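Local coordinates for protein COG3291: FOG: PKD repeat (PDB 1WMX) that serves as the family 30 carbohydrate-binding module of CelJ, a large Clostridium thermocellum protein with probable cellulase activity, and probably binds cellulose or related beta-glucan chains, at residues E98-G103 with V170-I175; S124-V129 with V136-R141; Y81-Y86 with L143-N148. All coordinates share one frame; numbering follows the deposited sequence.

Interaction 1: residues E98-G103 with V170-I175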
loop_
_atom_site.group_PDB
_atom_site.type_symbol
_atom_site.label_atom_id
_atom_site.label_comp_id
_atom_site.label_asym_id
_atom_site.label_seq_id
_atom_site.Cartn_x
_atom_site.Cartn_y
_atom_site.Cartn_z
ATOM N N GLU B 98 -10.683 19.595 7.171
ATOM C CA GLU B 98 -10.694 18.167 6.820
ATOM C C GLU B 98 -9.289 17.800 6.352
ATOM O O GLU B 98 -8.608 18.606 5.711
ATOM C CB GLU B 98 -11.681 17.876 5.674
ATOM C CG GLU B 98 -13.147 18.070 6.033
ATOM C CD GLU B 98 -13.596 19.512 5.919
ATOM O OE1 GLU B 98 -14.800 19.810 6.196
ATOM O OE2 GLU B 98 -12.764 20.407 5.548
ATOM N N ASP B 99 -8.859 16.596 6.668
ATOM C CA ASP B 99 -7.526 16.142 6.259
ATOM C C ASP B 99 -7.538 14.632 6.005
ATOM O O ASP B 99 -8.294 13.884 6.629
ATOM C CB ASP B 99 -6.510 16.477 7.349
ATOM C CG ASP B 99 -5.082 16.275 6.888
ATOM O OD1 ASP B 99 -4.729 16.701 5.739
ATOM O OD2 ASP B 99 -4.256 15.679 7.651
ATOM N N PHE B 100 -6.692 14.213 5.076
ATOM C CA PHE B 100 -6.583 12.793 4.704
ATOM C C PHE B 100 -5.340 12.580 3.835
ATOM O O PHE B 100 -4.682 13.532 3.413
ATOM C CB PHE B 100 -7.844 12.363 3.937
ATOM C CG PHE B 100 -8.209 13.304 2.798
ATOM C CD1 PHE B 100 -7.535 13.219 1.581
ATOM C CD2 PHE B 100 -9.216 14.258 2.967
ATOM C CE1 PHE B 100 -7.857 14.087 0.534
ATOM C CE2 PHE B 100 -9.541 15.133 1.921
ATOM C CZ PHE B 100 -8.859 15.047 0.703
ATOM N N VAL B 101 -5.028 11.323 3.577
ATOM C CA VAL B 101 -3.854 10.978 2.767
ATOM C C VAL B 101 -4.173 11.077 1.278
ATOM O O VAL B 101 -5.254 10.706 0.829
ATOM C CB VAL B 101 -3.395 9.566 3.066
ATOM C CG1 VAL B 101 -2.135 9.215 2.271
ATOM C CG2 VAL B 101 -3.094 9.386 4.550
ATOM N N ILE B 102 -3.214 11.583 0.528
ATOM C CA ILE B 102 -3.364 11.735 -0.924
ATOM C C ILE B 102 -2.033 11.399 -1.591
ATOM O O ILE B 102 -0.966 11.789 -1.107
ATOM C CB ILE B 102 -3.775 13.177 -1.264
ATOM C CG1 ILE B 102 -3.959 13.361 -2.781
ATOM C CG2 ILE B 102 -2.736 14.194 -0.786
ATOM C CD1 ILE B 102 -4.658 14.665 -3.170
ATOM N N GLY B 103 -2.101 10.670 -2.697
ATOM C CA GLY B 103 -0.878 10.280 -3.423
ATOM C C GLY B 103 -1.196 9.505 -4.703
ATOM O O GLY B 103 -2.290 9.611 -5.256
ATOM N N VAL B 170 -15.704 16.333 1.775
ATOM C CA VAL B 170 -15.067 17.331 0.922
ATOM C C VAL B 170 -15.582 17.064 -0.482
ATOM O O VAL B 170 -16.146 16.001 -0.764
ATOM C CB VAL B 170 -13.520 17.247 0.908
ATOM C CG1 VAL B 170 -12.967 17.616 2.267
ATOM C CG2 VAL B 170 -13.071 15.860 0.485
ATOM N N TRP B 171 -15.392 18.041 -1.352
ATOM C CA TRP B 171 -15.823 17.952 -2.729
ATOM C C TRP B 171 -14.638 18.352 -3.592
ATOM O O TRP B 171 -13.932 19.305 -3.275
ATOM C CB TRP B 171 -17.001 18.902 -2.946
ATOM C CG TRP B 171 -18.273 18.427 -2.309
ATOM C CD1 TRP B 171 -19.241 17.644 -2.889
ATOM C CD2 TRP B 171 -18.721 18.688 -0.973
ATOM N NE1 TRP B 171 -20.260 17.415 -2.000
ATOM C CE2 TRP B 171 -19.969 18.043 -0.814
ATOM C CE3 TRP B 171 -18.190 19.407 0.107
ATOM C CZ2 TRP B 171 -20.698 18.092 0.381
ATOM C CZ3 TRP B 171 -18.911 19.458 1.300
ATOM C CH2 TRP B 171 -20.152 18.804 1.425
ATOM N N PHE B 172 -14.403 17.609 -4.667
ATOM C CA PHE B 172 -13.293 17.906 -5.561
ATOM C C PHE B 172 -13.837 18.406 -6.891
ATOM O O PHE B 172 -14.975 18.131 -7.262
ATOM C CB PHE B 172 -12.428 16.658 -5.834
ATOM C CG PHE B 172 -11.678 16.127 -4.628
ATOM C CD1 PHE B 172 -12.302 15.284 -3.711
ATOM C CD2 PHE B 172 -10.331 16.440 -4.437
ATOM C CE1 PHE B 172 -11.594 14.749 -2.619
ATOM C CE2 PHE B 172 -9.614 15.917 -3.352
ATOM C CZ PHE B 172 -10.252 15.065 -2.440
ATOM N N SER B 173 -13.003 19.127 -7.616
ATOM C CA SER B 173 -13.386 19.641 -8.917
ATOM C C SER B 173 -12.143 19.745 -9.785
ATOM O O SER B 173 -11.044 19.953 -9.278
ATOM C CB SER B 173 -14.032 21.026 -8.768
ATOM O OG SER B 173 -14.343 21.575 -10.037
ATOM N N ASP B 174 -12.316 19.569 -11.088
ATOM C CA ASP B 174 -11.213 19.702 -12.029
ATOM C C ASP B 174 -9.910 19.055 -11.562
ATOM O O ASP B 174 -8.880 19.725 -11.470
ATOM C CB ASP B 174 -10.967 21.198 -12.289
ATOM C CG ASP B 174 -10.215 21.459 -13.579
ATOM O OD1 ASP B 174 -9.717 22.591 -13.757
ATOM O OD2 ASP B 174 -10.129 20.550 -14.427
ATOM N N ILE B 175 -9.947 17.759 -11.268
ATOM C CA ILE B 175 -8.747 17.064 -10.829
ATOM C C ILE B 175 -7.901 16.657 -12.042
ATOM O O ILE B 175 -8.374 15.944 -12.934
ATOM C CB ILE B 175 -9.081 15.782 -10.026
ATOM C CG1 ILE B 175 -10.007 16.110 -8.848
ATOM C CG2 ILE B 175 -7.794 15.157 -9.494
ATOM C CD1 ILE B 175 -10.469 14.886 -8.081
#
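Phe100 and Val170 reach toward each other from opposite walls of a beta-sandwich, the fold of this carbohydrate-binding module, with Phe172 and Glu98 completing the contact. Residues 98-103 lead into strand 101-106 of the five-stranded antiparallel sheet, while 170-175 belong to strand 168-178 of the other sheet, so the meeting takes place in the hydrophobic layer between them. Glu98 lies at one end of this layer, its side chain and that of Val170 sliding past each other in opposite directions. Its CB is 3.7 Å from Val170 CG1, and CG remains 3.8 Å from the same methyl. The chain then bends (chi2 83°), and CD, at 4.2 Å from Val170 CG1, is the last atom to follow it. At the tip, OE1 is turned back to its own loop and accepts hydrogen bonds from the backbone N atoms of Glu95 and Gly96, giving the buried carboxylate polar partners while its aliphatic part packs on valine. The other methyl of Val170, CG2, approaches Phe100 CE2 obliquely at 3.9 Å. The two phenylalanine rings meet rim to rim, neither lying over the other, with centroids 6.0 Å apart and planes inclined at 58°. Phe172 is further enclosed by Phe160, stacked on it, and by Phe89, which together make an aromatic cluster between the sheets. Phe100 CE1 lies in the plane of the Phe172 ring, at its edge. Across the pair the tightest approach is Phe100 CZ to Phe172 CZ, 3.4 Å.

Interaction 2: residues S124-V129 with V136-R141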
loop_
_atom_site.group_PDB
_atom_site.type_symbol
_atom_site.label_atom_id
_atom_site.label_comp_id
_atom_site.label_asym_id
_atom_site.label_seq_id
_atom_site.Cartn_x
_atom_site.Cartn_y
_atom_site.Cartn_z
ATOM N N SER B 124 -3.164 18.402 4.011
ATOM C CA SER B 124 -3.002 19.579 4.883
ATOM C C SER B 124 -1.662 20.293 4.621
ATOM O O SER B 124 -1.518 21.487 4.902
ATOM C CB SER B 124 -3.070 19.171 6.361
ATOM O OG SER B 124 -2.146 18.135 6.644
ATOM N N ASN B 125 -0.707 19.552 4.082
ATOM C CA ASN B 125 0.626 20.089 3.773
ATOM C C ASN B 125 0.601 21.021 2.572
ATOM O O ASN B 125 1.594 21.681 2.261
ATOM C CB ASN B 125 1.604 18.961 3.441
ATOM C CG ASN B 125 2.064 18.231 4.677
ATOM O OD1 ASN B 125 2.790 17.237 4.571
ATOM N ND2 ASN B 125 1.670 18.683 5.849
ATOM N N TYR B 126 -0.529 21.084 1.893
ATOM C CA TYR B 126 -0.611 21.931 0.706
ATOM C C TYR B 126 -1.834 22.846 0.711
ATOM O O TYR B 126 -1.988 23.700 -0.166
ATOM C CB TYR B 126 -0.631 21.044 -0.533
ATOM C CG TYR B 126 0.697 20.314 -0.708
ATOM C CD1 TYR B 126 1.793 20.978 -1.266
ATOM C CD2 TYR B 126 0.829 18.985 -0.304
ATOM C CE1 TYR B 126 3.014 20.320 -1.415
ATOM C CE2 TYR B 126 2.052 18.324 -0.451
ATOM C CZ TYR B 126 3.146 18.992 -1.008
ATOM O OH TYR B 126 4.343 18.352 -1.154
ATOM N N VAL B 127 -2.688 22.671 1.694
ATOM C CA VAL B 127 -3.886 23.501 1.811
ATOM C C VAL B 127 -4.515 23.320 3.183
ATOM O O VAL B 127 -4.237 22.348 3.886
ATOM C CB VAL B 127 -4.919 23.102 0.748
ATOM C CG1 VAL B 127 -5.467 21.692 0.988
ATOM C CG2 VAL B 127 -6.112 24.064 0.725
ATOM N N THR B 128 -5.336 24.278 3.535
ATOM C CA THR B 128 -6.102 24.253 4.779
ATOM C C THR B 128 -7.545 24.377 4.337
ATOM O O THR B 128 -8.059 25.482 4.158
ATOM C CB THR B 128 -5.723 25.412 5.718
ATOM O OG1 THR B 128 -4.352 25.307 6.112
ATOM C CG2 THR B 128 -6.586 25.412 6.988
ATOM N N VAL B 129 -8.171 23.236 4.152
ATOM C CA VAL B 129 -9.553 23.176 3.662
ATOM C C VAL B 129 -10.516 24.018 4.507
ATOM O O VAL B 129 -10.523 23.952 5.738
ATOM C CB VAL B 129 -10.053 21.739 3.644
ATOM C CG1 VAL B 129 -11.388 21.630 2.905
ATOM C CG2 VAL B 129 -9.053 20.810 2.954
ATOM N N VAL B 136 -5.813 23.996 -5.233
ATOM C CA VAL B 136 -4.537 23.564 -4.650
ATOM C C VAL B 136 -3.677 22.858 -5.702
ATOM O O VAL B 136 -4.173 22.212 -6.626
ATOM C CB VAL B 136 -4.785 22.638 -3.444
ATOM C CG1 VAL B 136 -6.263 22.268 -3.302
ATOM C CG2 VAL B 136 -3.978 21.339 -3.526
ATOM N N LYS B 137 -2.378 23.012 -5.543
ATOM C CA LYS B 137 -1.408 22.403 -6.453
ATOM C C LYS B 137 -0.386 21.615 -5.640
ATOM O O LYS B 137 0.320 22.175 -4.798
ATOM C CB LYS B 137 -0.690 23.487 -7.269
ATOM C CG LYS B 137 -1.643 24.402 -8.039
ATOM C CD LYS B 137 -0.997 25.009 -9.281
ATOM C CE LYS B 137 0.261 25.817 -8.967
ATOM N NZ LYS B 137 0.872 26.406 -10.174
ATOM N N ILE B 138 -0.512 20.247 -5.734
ATOM C CA ILE B 138 0.542 19.398 -5.169
ATOM C C ILE B 138 1.563 19.129 -6.261
ATOM O O ILE B 138 1.224 18.699 -7.369
ATOM C CB ILE B 138 -0.090 18.127 -4.644
ATOM C CG1 ILE B 138 -1.119 18.436 -3.553
ATOM C CG2 ILE B 138 0.928 17.162 -4.033
ATOM C CD1 ILE B 138 -1.822 17.200 -3.012
ATOM N N PRO B 139 2.785 19.249 -6.298
ATOM C CA PRO B 139 3.998 19.026 -7.060
ATOM C C PRO B 139 4.450 17.541 -6.997
ATOM O O PRO B 139 4.897 17.046 -5.940
ATOM C CB PRO B 139 5.008 19.969 -6.524
ATOM C CG PRO B 139 4.402 20.621 -5.273
ATOM C CD PRO B 139 3.026 20.106 -5.059
ATOM N N LEU B 140 4.291 17.226 -7.951
ATOM C CA LEU B 140 4.728 15.850 -8.293
ATOM C C LEU B 140 6.105 15.549 -7.702
ATOM O O LEU B 140 6.310 14.503 -7.066
ATOM C CB LEU B 140 4.813 15.692 -9.828
ATOM C CG LEU B 140 3.445 15.750 -10.531
ATOM C CD1 LEU B 140 3.458 15.122 -11.931
ATOM C CD2 LEU B 140 2.345 15.017 -9.766
ATOM N N ARG B 141 7.137 16.309 -8.039
ATOM C CA ARG B 141 8.494 15.968 -7.575
ATOM C C ARG B 141 8.470 15.775 -6.045
ATOM O O ARG B 141 9.232 14.962 -5.495
ATOM C CB ARG B 141 9.525 17.117 -7.988
ATOM C CG ARG B 141 9.195 18.519 -7.373
ATOM C CD ARG B 141 9.954 19.831 -7.876
ATOM N NE ARG B 141 9.323 20.539 -8.904
ATOM C CZ ARG B 141 8.324 21.399 -9.144
ATOM N NH1 ARG B 141 7.532 22.039 -8.252
ATOM N NH2 ARG B 141 7.999 21.564 -10.419
#
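Tyr126 and Ile138 bring their CA atoms to 6.5 Å, and Val127 and Val136 stand at the same CA separation, so the loop that follows a short 3-10 turn lies beside strand 134-139 without pairing with it. The join is made by side chains, above all by the Tyr126 ring. With its CG beside the backbone N (chi1 -67°), the ring is laid along the strand, one face over Ile138 CG2. Ile138 crosses the tyrosine at about a right angle and touches it with both branches. CG2 sits over the face, 4.2 Å from the Tyr126 ring centroid and 19° off the normal, a CH-pi contact displaced toward the CE2 rim. CG1 lies on the same side, near the root of the ring, 3.8 Å from Tyr126 CD2. On the same side of the ring plane Pro139 comes in obliquely near the other rim, its CD 3.7 Å from Tyr126 CE1, and Lys137 O lies 4.0 Å from Tyr126 CD1. In the beta-sandwich, strand 134-139 pairs with strand 86-93 in one sheet, and strand 118-122 forms an edge of the other; residues 124-129 are part of the connection between them, and the tyrosine lies where this connection passes alongside the strand it will enter. The phenol OH is hydrogen-bonded to Asp142 OD1, just beyond the strand, which probably limits how far the ring can swing. Toward the other end Val127 meets Val136, with Val127 CB 4.2 Å from Val136 CB. Lys137 points away from the loop, and its ammonium group makes a cation-pi contact with Tyr86.

Interaction 3: residues Y81-Y86 with L143-N148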
loop_
_atom_site.group_PDB
_atom_site.type_symbol
_atom_site.label_atom_id
_atom_site.label_comp_id
_atom_site.label_asym_id
_atom_site.label_seq_id
_atom_site.Cartn_x
_atom_site.Cartn_y
_atom_site.Cartn_z
ATOM N N TYR B 81 6.417 14.251 -16.369
ATOM C CA TYR B 81 5.620 15.333 -15.704
ATOM C C TYR B 81 6.230 15.650 -14.328
ATOM O O TYR B 81 5.837 16.610 -13.652
ATOM C CB TYR B 81 4.164 14.932 -15.476
ATOM C CG TYR B 81 3.321 14.830 -16.749
ATOM C CD1 TYR B 81 3.594 13.833 -17.686
ATOM C CD2 TYR B 81 2.272 15.734 -16.969
ATOM C CE1 TYR B 81 2.807 13.723 -18.839
ATOM C CE2 TYR B 81 1.483 15.621 -18.120
ATOM C CZ TYR B 81 1.747 14.612 -19.053
ATOM O OH TYR B 81 0.969 14.489 -20.160
ATOM N N VAL B 82 7.055 14.737 -13.805
ATOM C CA VAL B 82 7.598 14.845 -12.458
ATOM C C VAL B 82 8.368 16.114 -12.098
ATOM O O VAL B 82 8.016 16.817 -11.143
ATOM C CB VAL B 82 8.499 13.643 -12.131
ATOM C CG1 VAL B 82 9.041 13.779 -10.718
ATOM C CG2 VAL B 82 7.709 12.339 -12.279
ATOM N N GLU B 83 9.417 16.446 -12.916
ATOM C CA GLU B 83 10.351 17.519 -12.497
ATOM C C GLU B 83 9.640 18.903 -12.483
ATOM O O GLU B 83 9.960 19.736 -11.612
ATOM C CB GLU B 83 11.707 17.534 -13.427
ATOM C CG GLU B 83 13.008 17.250 -12.612
ATOM C CD GLU B 83 12.751 17.257 -11.114
ATOM O OE1 GLU B 83 13.496 16.572 -10.342
ATOM O OE2 GLU B 83 11.794 17.956 -10.650
ATOM N N ASN B 84 8.533 19.183 -13.264
ATOM C CA ASN B 84 7.884 20.504 -13.207
ATOM C C ASN B 84 6.352 20.433 -13.048
ATOM O O ASN B 84 5.693 21.460 -12.872
ATOM C CB ASN B 84 8.143 21.289 -14.492
ATOM C CG ASN B 84 9.610 21.366 -14.851
ATOM O OD1 ASN B 84 10.397 21.950 -14.097
ATOM N ND2 ASN B 84 10.012 20.803 -15.969
ATOM N N GLY B 85 5.797 19.235 -13.101
ATOM C CA GLY B 85 4.325 19.050 -13.032
ATOM C C GLY B 85 3.712 19.104 -11.622
ATOM O O GLY B 85 4.401 19.062 -10.601
ATOM N N TYR B 86 2.386 19.193 -11.619
ATOM C CA TYR B 86 1.602 19.241 -10.384
ATOM C C TYR B 86 0.298 18.454 -10.514
ATOM O O TYR B 86 -0.170 18.166 -11.620
ATOM C CB TYR B 86 1.172 20.680 -10.032
ATOM C CG TYR B 86 2.289 21.719 -9.952
ATOM C CD1 TYR B 86 2.943 22.144 -11.108
ATOM C CD2 TYR B 86 2.653 22.262 -8.716
ATOM C CE1 TYR B 86 3.951 23.109 -11.033
ATOM C CE2 TYR B 86 3.659 23.231 -8.642
ATOM C CZ TYR B 86 4.307 23.654 -9.803
ATOM O OH TYR B 86 5.287 24.601 -9.741
ATOM N N LEU B 143 6.336 14.010 -4.389
ATOM C CA LEU B 143 5.774 12.659 -4.126
ATOM C C LEU B 143 6.563 11.544 -4.766
ATOM O O LEU B 143 6.962 10.575 -4.081
ATOM C CB LEU B 143 4.361 12.565 -4.719
ATOM C CG LEU B 143 3.303 13.246 -3.866
ATOM C CD1 LEU B 143 1.910 13.215 -4.502
ATOM C CD2 LEU B 143 3.154 12.596 -2.494
ATOM N N MET B 144 6.723 11.760 -6.038
ATOM C CA MET B 144 7.377 10.851 -6.944
ATOM C C MET B 144 8.879 11.035 -7.074
ATOM O O MET B 144 9.437 10.907 -8.165
ATOM C CB MET B 144 6.845 11.030 -8.328
ATOM C CG MET B 144 5.376 10.731 -8.457
ATOM S SD MET B 144 4.881 10.788 -10.150
ATOM C CE MET B 144 3.135 10.555 -10.289
ATOM N N LYS B 145 9.533 11.340 -5.998
ATOM C CA LYS B 145 11.000 11.435 -6.012
ATOM C C LYS B 145 11.458 10.230 -5.125
ATOM O O LYS B 145 11.848 10.413 -3.973
ATOM C CB LYS B 145 11.456 12.821 -5.500
ATOM C CG LYS B 145 11.622 13.867 -6.646
ATOM C CD LYS B 145 12.760 14.879 -6.395
ATOM C CE LYS B 145 13.095 15.750 -7.621
ATOM N NZ LYS B 145 13.858 15.031 -8.654
ATOM N N ILE B 146 11.341 9.060 -5.795
ATOM C CA ILE B 146 11.593 7.634 -5.305
ATOM C C ILE B 146 12.833 7.345 -4.357
ATOM O O ILE B 146 13.154 8.105 -3.414
ATOM C CB ILE B 146 11.816 6.695 -6.517
ATOM C CG1 ILE B 146 13.222 6.797 -7.113
ATOM C CG2 ILE B 146 10.870 6.966 -7.697
ATOM C CD1 ILE B 146 13.841 5.432 -7.423
ATOM N N ASN B 147 13.441 6.196 -4.701
ATOM C CA ASN B 147 14.617 5.547 -4.029
ATOM C C ASN B 147 14.090 4.387 -3.238
ATOM O O ASN B 147 14.847 3.536 -2.780
ATOM C CB ASN B 147 15.393 6.485 -3.062
ATOM C CG ASN B 147 16.949 6.238 -2.999
ATOM O OD1 ASN B 147 17.519 5.469 -3.791
ATOM N ND2 ASN B 147 17.682 6.860 -2.088
ATOM N N ASN B 148 12.776 4.374 -3.097
ATOM C CA ASN B 148 12.127 3.307 -2.363
ATOM C C ASN B 148 11.228 2.433 -3.274
ATOM O O ASN B 148 10.322 1.734 -2.790
ATOM C CB ASN B 148 11.318 3.875 -1.226
ATOM C CG ASN B 148 12.236 4.518 -0.191
ATOM O OD1 ASN B 148 11.777 5.254 0.671
ATOM N ND2 ASN B 148 13.539 4.278 -0.234
#
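Val82 CG1 is set anti to the backbone N (chi1 -180°), leaving CG2 beside that nitrogen, and the two methyls divide the contact with Met144 between them: CG1 lies 3.9 Å from Met144 O, and CG2 is 3.9 Å from Met144 SD. Met144 reaches the valine with an extended chain beyond CG (chi2 -173°), and the two side chains cross at a slant. At the more exposed margin Glu83 and Lys145 cross at about a right angle, the lysine bending at its last torsion (chi4 -75°) to bring NZ onto Glu83 OE1. The pair is a salt bridge, although the modelled separation of 2.3 Å between Lys145 NZ and Glu83 OE1 is too short to be taken literally. Both segments are loops at one end of the beta-sandwich: 81-86 leads into strand 86-93 of one sheet, and 143-148 precedes strand 155-161 of the other, so the valine-methionine packing joins connections serving different sheets, with the charged pair, its geometry doubtful, at the rim. Met144 also packs on Phe104 and Phe150, which carries the contact inward to strand 101-106. Within the first loop Gly85 N donates a weak hydrogen bond back to Tyr81 O, 2.7 Å away, across the turn that holds Val82 and Glu83. Farther along the second loop Asn148 packs on Trp63 of the second subunit, and its ND2 makes a weak hydrogen bond to Ser61 O of that subunit.

In the fold
The three contacts follow the sandwich from its core outward. Interaction 1 is centred about 6 Å from the centre of the chain, interaction 2 about 11 Å and interaction 3 about 16 Å. Interactions 1 and 2 adjoin: Asp99 OD1 probably accepts a hydrogen bond from Ser124 N at 2.9 Å, and Ile102 CD1 packs 3.8 Å from Ile138 CD1. Residues 140-141 pass the connection on to interaction 3, with probable hydrogen bonds from Arg141 NE to Glu83 O (2.9 Å) and Leu140 N to Gly85 O (3.2 Å). Interactions 1 and 3, with centres about 19 Å apart, meet through Leu143 CD1, 4.2 Å from Gly103 CA. Along the chain, interaction 2 is nested within both other loops.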